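Local coordinates for protein Exo-1,5-alpha-L-arabinofuranobiosidase (PDB 2YDT) that probably hydrolyses alpha-1,5-linked L-arabinan as a glycosidase of the sialidase-like beta-propeller fold, releasing arabinobiose from chain ends, at residues D77-W82 / V136-L141. Sequence-based numbering, arbitrary orientation.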
# COMPACT_ATOMS: atom_id res chain seq x y z
N ASP A 77 2.03 17.91 -8.08
CA ASP A 77 3.46 18.15 -7.99
C ASP A 77 3.70 19.68 -8.20
O ASP A 77 3.52 20.17 -9.31
CB ASP A 77 4.16 17.38 -9.08
CG ASP A 77 5.63 17.72 -9.24
OD1 ASP A 77 6.23 18.31 -8.31
OD2 ASP A 77 6.15 17.33 -10.29
N THR A 78 4.07 20.36 -7.12
CA THR A 78 4.37 21.80 -7.16
C THR A 78 5.86 22.06 -7.25
O THR A 78 6.29 23.21 -7.38
CB THR A 78 3.84 22.49 -5.93
OG1 THR A 78 4.53 22.03 -4.78
CG2 THR A 78 2.31 22.27 -5.76
N GLN A 79 6.69 21.01 -7.24
CA GLN A 79 8.12 21.15 -7.15
C GLN A 79 8.89 20.88 -8.43
O GLN A 79 9.88 21.57 -8.71
CB GLN A 79 8.63 20.22 -6.05
CG GLN A 79 8.07 20.53 -4.67
CD GLN A 79 8.37 21.95 -4.25
OE1 GLN A 79 9.54 22.34 -4.09
NE2 GLN A 79 7.32 22.75 -4.16
N ASN A 80 8.51 19.84 -9.18
CA ASN A 80 9.37 19.28 -10.22
C ASN A 80 8.91 19.50 -11.65
O ASN A 80 9.65 19.21 -12.58
CB ASN A 80 9.56 17.74 -10.01
CG ASN A 80 9.87 17.39 -8.57
OD1 ASN A 80 10.80 17.96 -7.96
ND2 ASN A 80 9.15 16.39 -8.01
N ASN A 81 7.71 20.03 -11.83
CA ASN A 81 7.05 20.11 -13.12
C ASN A 81 7.03 18.74 -13.83
O ASN A 81 7.23 18.64 -15.04
CB ASN A 81 7.67 21.20 -14.03
CG ASN A 81 6.70 21.67 -15.10
OD1 ASN A 81 5.49 21.40 -15.09
ND2 ASN A 81 7.23 22.44 -16.05
N TRP A 82 6.78 17.70 -13.05
CA TRP A 82 6.72 16.35 -13.57
C TRP A 82 5.31 15.73 -13.45
O TRP A 82 4.84 15.06 -14.37
CB TRP A 82 7.69 15.44 -12.76
CG TRP A 82 9.15 15.60 -13.04
CD1 TRP A 82 9.74 16.28 -14.06
CD2 TRP A 82 10.19 14.96 -12.33
NE1 TRP A 82 11.11 16.14 -14.00
CE2 TRP A 82 11.42 15.32 -12.95
CE3 TRP A 82 10.23 14.13 -11.20
CZ2 TRP A 82 12.65 14.86 -12.47
CZ3 TRP A 82 11.44 13.66 -10.75
CH2 TRP A 82 12.63 14.02 -11.38
N VAL A 136 5.89 18.86 1.56
CA VAL A 136 6.62 18.81 2.82
C VAL A 136 8.09 18.58 2.58
O VAL A 136 8.93 19.42 2.95
CB VAL A 136 6.04 17.75 3.79
CG1 VAL A 136 6.87 17.73 5.10
CG2 VAL A 136 4.54 18.06 4.06
N SER A 137 8.43 17.45 1.95
CA SER A 137 9.81 17.10 1.69
C SER A 137 9.98 16.05 0.60
O SER A 137 9.07 15.26 0.34
CB SER A 137 10.51 16.62 2.98
OG SER A 137 9.90 15.45 3.51
N HIS A 138 11.18 16.07 -0.01
CA HIS A 138 11.69 14.98 -0.83
C HIS A 138 12.28 13.89 0.06
O HIS A 138 13.01 14.17 1.03
CB HIS A 138 12.79 15.50 -1.74
CG HIS A 138 12.35 16.59 -2.67
ND1 HIS A 138 11.31 16.43 -3.56
CD2 HIS A 138 12.85 17.84 -2.88
CE1 HIS A 138 11.19 17.53 -4.30
NE2 HIS A 138 12.11 18.40 -3.90
N VAL A 139 11.91 12.64 -0.20
CA VAL A 139 12.41 11.51 0.57
C VAL A 139 13.51 10.75 -0.13
O VAL A 139 14.61 10.57 0.41
CB VAL A 139 11.28 10.55 0.93
CG1 VAL A 139 11.82 9.41 1.91
CG2 VAL A 139 10.07 11.33 1.57
N ALA A 140 13.24 10.26 -1.32
CA ALA A 140 14.18 9.35 -2.00
C ALA A 140 14.12 9.54 -3.49
O ALA A 140 13.06 9.43 -4.08
CB ALA A 140 13.85 7.88 -1.65
N LEU A 141 15.27 9.82 -4.09
CA LEU A 141 15.42 9.92 -5.54
C LEU A 141 16.02 8.67 -6.10
O LEU A 141 17.01 8.13 -5.54
CB LEU A 141 16.39 11.06 -5.87
CG LEU A 141 16.70 11.41 -7.31
CD1 LEU A 141 15.52 11.98 -8.07
CD2 LEU A 141 17.89 12.41 -7.34
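His-138 reaches out from strand 134-142 and comes closest to the 77-82 loop with its ring carbon CE1. Asn-80 OD1 lies 3.7 Å from His-138 CE1, with amide and ring planes 27° apart as the two side chains pass in opposite directions; Gln-79 CB adds a van der Waals contact to the same carbon. No hydrogen bond spans the two segments directly. The polar link runs through Glu-122 on the adjoining strand 119-126: one carboxylate oxygen bonds His-138 ND1, the other Asn-80 ND2, which also bonds Ser-111.

Hydrogen bonds within the loop shape its side of the contact. Asp-77 OD1 takes Gln-79 N and Asn-80 N, each at 2.9 Å and both from one face of the carboxylate, forming an Asx turn with its wider Asx motif, while Asp-77 OD2 accepts Trp-82 N. A bend at chi2 (-58°) folds Gln-79 back until NE2 meets Thr-78 OG1 at 2.9 Å. Asn-80 CB sits over one face of the Trp-82 indole, toward its rim.

The loop, between strands 70-75 and 84-85, joins two blades of the six-bladed beta-propeller and lies beside outer strand 134-142 of the later blade; Glu-122 supplies the directional bonding that the sparse direct contact lacks.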